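Local coordinates for PHOX (Pseudomonas fluorescens, PDB 4AMF), which hydrolyses phosphate monoesters as an alkaline phosphatase of the PhoX family, using a cofactor of two oxo-bridged irons and calcium ions, at residues N84-N89 with T171-A176. Residues are numbered along the deposited sequence; the frame is centred on the assembly and turned at random.
Sequences NNEYTN and TFQNCA. With FEO (mu-oxo-diiron), chain I; ACP (phosphomethylphosphonic acid adenylate ester), chain C; EDO (1,2-ethanediol), chain K.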
ATOM      1  N   ASN A  84      -2.863  -5.323   6.541  1.00  8.99           N
ATOM      2  CA  ASN A  84      -3.099  -3.923   6.864  1.00  9.28           C
ATOM      3  C   ASN A  84      -4.578  -3.598   6.889  1.00 12.33           C
ATOM      4  O   ASN A  84      -5.337  -4.152   6.110  1.00 11.66           O
ATOM      5  CB  ASN A  84      -2.470  -3.000   5.868  1.00 10.44           C
ATOM      6  CG  ASN A  84      -0.971  -3.028   5.910  1.00 13.61           C
ATOM      7  OD1 ASN A  84      -0.346  -3.542   6.850  1.00 13.42           O
ATOM      8  ND2 ASN A  84      -0.390  -2.374   4.962  1.00 15.02           N
ATOM      9  N   ASN A  85      -4.956  -2.629   7.700  1.00  9.94           N
ATOM     10  CA  ASN A  85      -6.330  -2.123   7.815  1.00  7.61           C
ATOM     11  C   ASN A  85      -6.162  -0.602   7.629  1.00 11.25           C
ATOM     12  O   ASN A  85      -5.657   0.074   8.478  1.00 12.32           O
ATOM     13  CB  ASN A  85      -6.935  -2.492   9.150  1.00  9.26           C
ATOM     14  CG  ASN A  85      -6.994  -3.981   9.307  1.00 12.14           C
ATOM     15  OD1 ASN A  85      -6.381  -4.550  10.221  1.00 14.96           O
ATOM     16  ND2 ASN A  85      -7.833  -4.591   8.515  1.00 15.13           N
ATOM     17  N   GLU A  86      -6.513  -0.105   6.456  1.00 11.60           N
ATOM     18  CA  GLU A  86      -6.146   1.267   6.061  1.00 10.28           C
ATOM     19  C   GLU A  86      -6.985   2.374   6.626  1.00 14.20           C
ATOM     20  O   GLU A  86      -6.444   3.409   7.035  1.00 14.54           O
ATOM     21  CB  GLU A  86      -6.101   1.341   4.511  1.00 10.03           C
ATOM     22  CG  GLU A  86      -5.462   2.658   4.030  1.00  8.36           C
ATOM     23  CD  GLU A  86      -5.494   2.920   2.552  1.00 13.76           C
ATOM     24  OE1 GLU A  86      -6.519   2.610   1.912  1.00 16.75           O
ATOM     25  OE2 GLU A  86      -4.438   3.327   2.023  1.00 11.27           O
ATOM     26  N   TYR A  87      -8.318   2.225   6.607  1.00 11.86           N
ATOM     27  CA  TYR A  87      -9.195   3.279   7.060  1.00 11.71           C
ATOM     28  C   TYR A  87     -10.559   2.703   7.384  1.00 13.07           C
ATOM     29  O   TYR A  87     -10.704   1.478   7.396  1.00 13.11           O
ATOM     30  CB  TYR A  87      -9.237   4.478   6.084  1.00 11.07           C
ATOM     31  CG  TYR A  87      -9.854   4.249   4.721  1.00 11.44           C
ATOM     32  CD1 TYR A  87      -9.180   3.543   3.747  1.00 13.21           C
ATOM     33  CD2 TYR A  87     -11.114   4.758   4.405  1.00 11.65           C
ATOM     34  CE1 TYR A  87      -9.706   3.396   2.462  1.00 13.02           C
ATOM     35  CE2 TYR A  87     -11.634   4.643   3.119  1.00 12.69           C
ATOM     36  CZ  TYR A  87     -10.971   3.872   2.181  1.00 12.26           C
ATOM     37  OH  TYR A  87     -11.431   3.774   0.889  1.00 14.49           O
ATOM     38  N   THR A  88     -11.555   3.533   7.612  1.00 11.82           N
ATOM     39  CA  THR A  88     -12.871   3.020   7.932  1.00 10.92           C
ATOM     40  C   THR A  88     -13.933   3.776   7.188  1.00 17.51           C
ATOM     41  O   THR A  88     -13.695   4.846   6.628  1.00 18.59           O
ATOM     42  CB  THR A  88     -13.069   2.989   9.443  1.00 17.06           C
ATOM     43  OG1 THR A  88     -14.306   2.304   9.744  1.00 17.04           O
ATOM     44  CG2 THR A  88     -13.067   4.388  10.075  1.00 13.99           C
ATOM     45  N   ASN A  89     -15.132   3.208   7.181  1.00 15.92           N
ATOM     46  CA  ASN A  89     -16.270   3.758   6.445  1.00 14.85           C
ATOM     47  C   ASN A  89     -17.295   4.160   7.463  1.00 17.24           C
ATOM     48  O   ASN A  89     -17.973   3.300   8.030  1.00 15.83           O
ATOM     49  CB  ASN A  89     -16.810   2.677   5.479  1.00 16.53           C
ATOM     50  CG  ASN A  89     -15.691   2.015   4.687  1.00 15.84           C
ATOM     51  OD1 ASN A  89     -14.955   2.678   3.949  1.00 17.54           O
ATOM     52  ND2 ASN A  89     -15.445   0.719   4.884  1.00 15.90           N
ATOM     53  N   THR A 171      -0.195   3.180  14.676  1.00 13.14           N
ATOM     54  CA  THR A 171       0.041   3.190  13.256  1.00 13.25           C
ATOM     55  C   THR A 171      -1.383   3.161  12.697  1.00 16.85           C
ATOM     56  O   THR A 171      -2.257   2.443  13.216  1.00 14.92           O
ATOM     57  CB  THR A 171       0.988   2.077  12.812  1.00 13.63           C
ATOM     58  OG1 THR A 171       1.223   2.229  11.401  1.00 14.22           O
ATOM     59  CG2 THR A 171       0.463   0.660  13.083  1.00 14.85           C
ATOM     60  N   PHE A 172      -1.654   4.085  11.792  1.00 13.10           N
ATOM     61  CA  PHE A 172      -2.958   4.198  11.141  1.00 13.05           C
ATOM     62  C   PHE A 172      -2.771   4.619   9.688  1.00 14.25           C
ATOM     63  O   PHE A 172      -1.660   4.928   9.279  1.00 13.89           O
ATOM     64  CB  PHE A 172      -3.874   5.145  11.931  1.00 13.32           C
ATOM     65  CG  PHE A 172      -3.280   6.484  12.233  1.00 12.48           C
ATOM     66  CD1 PHE A 172      -3.332   7.506  11.302  1.00 14.61           C
ATOM     67  CD2 PHE A 172      -2.747   6.753  13.483  1.00 13.64           C
ATOM     68  CE1 PHE A 172      -2.768   8.743  11.577  1.00 15.65           C
ATOM     69  CE2 PHE A 172      -2.176   7.987  13.753  1.00 15.85           C
ATOM     70  CZ  PHE A 172      -2.173   8.968  12.788  1.00 14.86           C
ATOM     71  N   GLN A 173      -3.840   4.560   8.880  1.00 11.07           N
ATOM     72  CA  GLN A 173      -3.738   4.856   7.463  1.00 10.20           C
ATOM     73  C   GLN A 173      -2.721   3.906   6.799  1.00 13.52           C
ATOM     74  O   GLN A 173      -2.036   4.255   5.839  1.00 13.11           O
ATOM     75  CB  GLN A 173      -3.500   6.374   7.209  1.00 11.78           C
ATOM     76  CG  GLN A 173      -4.748   7.222   7.497  1.00 12.48           C
ATOM     77  CD  GLN A 173      -5.895   7.179   6.522  1.00 18.85           C
ATOM     78  OE1 GLN A 173      -6.977   7.679   6.854  1.00 18.00           O
ATOM     79  NE2 GLN A 173      -5.769   6.550   5.344  1.00 13.89           N
ATOM     80  N   ASN A 174      -2.708   2.648   7.277  1.00 11.14           N
ATOM     81  CA  ASN A 174      -1.794   1.591   6.843  1.00 10.72           C
ATOM     82  C   ASN A 174      -2.225   1.106   5.505  1.00 13.67           C
ATOM     83  O   ASN A 174      -3.237   0.425   5.394  1.00 13.97           O
ATOM     84  CB  ASN A 174      -1.776   0.435   7.811  1.00 12.74           C
ATOM     85  CG  ASN A 174      -1.279   0.849   9.154  1.00 17.21           C
ATOM     86  OD1 ASN A 174      -2.021   1.486   9.891  1.00 23.23           O
ATOM     87  ND2 ASN A 174      -0.001   0.673   9.424  1.00 16.38           N
ATOM     88  N   CYS A 175      -1.428   1.396   4.499  1.00 11.03           N
ATOM     89  CA  CYS A 175      -1.786   1.162   3.131  1.00 12.19           C
ATOM     90  C   CYS A 175      -1.256  -0.161   2.649  1.00 14.16           C
ATOM     91  O   CYS A 175      -1.909  -1.217   2.812  1.00 13.32           O
ATOM     92  CB  CYS A 175      -1.279   2.343   2.315  1.00 11.94           C
ATOM     93  SG  CYS A 175      -1.537   2.191   0.562  1.00 15.64           S
ATOM     94  N   ALA A 176      -0.002  -0.190   2.221  1.00 11.06           N
ATOM     95  CA  ALA A 176       0.524  -1.465   1.796  1.00 10.31           C
ATOM     96  C   ALA A 176       1.770  -1.893   2.543  1.00 14.16           C
ATOM     97  O   ALA A 176       2.010  -1.419   3.655  1.00 13.59           O
ATOM     98  CB  ALA A 176       0.629  -1.542   0.259  1.00 12.05           C
TER
HETATM   99 FE1  FEO I1595      -3.692   3.543   0.160  0.87 12.30          FE
HETATM  100 FE2  FEO I1595      -2.209   4.910  -2.547  0.99 12.82          FE
HETATM  101  O   FEO I1595      -3.133   3.421  -1.684  1.00 13.17           O
HETATM  102  PG  ACP C1589      -5.323   5.302  -2.008  0.81 13.11           P
HETATM  103  O1G ACP C1589      -5.825   3.999  -2.767  0.81 12.20           O
HETATM  104  O2G ACP C1589      -5.180   4.947  -0.410  0.81 12.72           O
HETATM  105  O3G ACP C1589      -4.017   5.864  -2.656  0.81 13.01           O
HETATM  106  PB  ACP C1589      -7.280   6.528  -3.784  0.81 12.96           P
HETATM  107  O1B ACP C1589      -6.321   6.213  -4.861  0.81 14.17           O
HETATM  108  O2B ACP C1589      -8.575   5.703  -3.610  0.81 12.85           O
HETATM  109  C3B ACP C1589      -6.482   6.627  -2.224  0.81 11.40           C
HETATM  110  PA  ACP C1589      -8.952   8.894  -4.139  0.81 18.71           P
HETATM  111  O1A ACP C1589      -9.595   8.840  -2.808  0.81 24.27           O
HETATM  112  O2A ACP C1589      -9.743   8.737  -5.400  0.81 26.70           O
HETATM  113  O3A ACP C1589      -7.687   7.986  -4.201  0.81 14.62           O
HETATM  114  O5' ACP C1589      -8.284  10.393  -4.339  0.81 15.93           O
HETATM  115  C5' ACP C1589      -7.322  10.652  -5.374  0.81 14.67           C
HETATM  116  C4' ACP C1589      -6.056  11.235  -4.799  0.81 13.77           C
HETATM  117  O4' ACP C1589      -6.327  12.572  -4.334  0.81 11.17           O
HETATM  118  C3' ACP C1589      -5.380  10.515  -3.636  0.81 11.79           C
HETATM  119  O3' ACP C1589      -3.959  10.604  -3.770  0.81 11.32           O
HETATM  120  C2' ACP C1589      -5.931  11.254  -2.416  0.81 11.37           C
HETATM  121  O2' ACP C1589      -5.043  11.141  -1.311  0.81 14.98           O
HETATM  122  C1' ACP C1589      -6.051  12.687  -2.948  0.81 12.58           C
HETATM  123  N9  ACP C1589      -7.108  13.487  -2.340  0.81 12.60           N
HETATM  124  C8  ACP C1589      -8.344  13.065  -1.922  0.81 16.09           C
HETATM  125  N7  ACP C1589      -9.093  14.016  -1.420  0.81 18.36           N
HETATM  126  C5  ACP C1589      -8.294  15.146  -1.509  0.81 15.77           C
HETATM  127  C6  ACP C1589      -8.479  16.479  -1.085  0.81 21.61           C
HETATM  128  N6  ACP C1589      -9.543  16.899  -0.393  0.81 21.60           N
HETATM  129  N1  ACP C1589      -7.475  17.357  -1.316  0.81 23.17           N
HETATM  130  C2  ACP C1589      -6.359  16.917  -1.909  0.81 22.36           C
HETATM  131  N3  ACP C1589      -6.065  15.681  -2.328  0.81 18.61           N
HETATM  132  C4  ACP C1589      -7.074  14.839  -2.091  0.81 13.93           C
HETATM  133  C1  EDO K1598     -17.780  -2.049   3.534  1.00 20.08           C
HETATM  134  O1  EDO K1598     -17.624  -0.770   2.908  0.50 20.48           O
HETATM  135  C2  EDO K1598     -18.051  -1.853   5.040  1.00 21.26           C
HETATM  136  O2  EDO K1598     -17.299  -0.799   5.523  0.18 23.48           O
HETATM  137  O   HOH W   1      -3.692   5.636   3.796  1.00 15.23           O
HETATM  138  O   HOH W   2      -4.873   1.672  -0.605  1.00 14.86           O
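Glu-86 and Cys-175 meet on one iron of the mu-oxo-diiron cofactor, at the heart of the PhoX beta-propeller. Strand 78-85 ends just before Glu-86, while Cys-175 lies near the start of strand 174-179, an edge strand of a different sheet, so the contact joins two sheets at the metal site. Glu-86 CG lies anti to the backbone N (chi1 -169°), and the chain stays extended beyond it; this carries OE2 to within 2.0 Å of FE1. Cys-175 SG binds FE1 at 2.6 Å, and Glu-190, the bridging oxide, a terminal phosphonate oxygen (O2G) of the substrate analogue and a water are the iron's other ligands. The second carboxylate oxygen, OE1, is hydrogen-bonded to Gln-546, which probably limits rotation of the carboxylate.

Behind the metal, the backbones meet partly through CA-H...O contacts: Gln-173 CA and Glu-86 CA each approach the other segment's carbonyl oxygen, Glu-86 O and Asn-174 O respectively, at 3.1 Å. The side chain of Gln-173, bent at chi2, brings NE2 back to donate to a water (2.7 Å), which also lies 3.0 Å from Glu-86 OE2 and so links the amide to the iron ligand.

Asn-84 ties down the strand that bears the cysteine. Its ND2 donates to Cys-175 O and Ala-176 O, both lying in the Asn-84 amide plane yet approached from above their carbonyl planes, while OD1 is bonded to Thr-187. Replacing it with alanine would probably leave both carbonyls without this donor and let the backbone around the cysteine ligand shift. The two bonds differ in straightness: the N-H...O angle is 178° from Asn-84 ND2 to Cys-175 O but 135° to Ala-176 O, each 2.9 Å long.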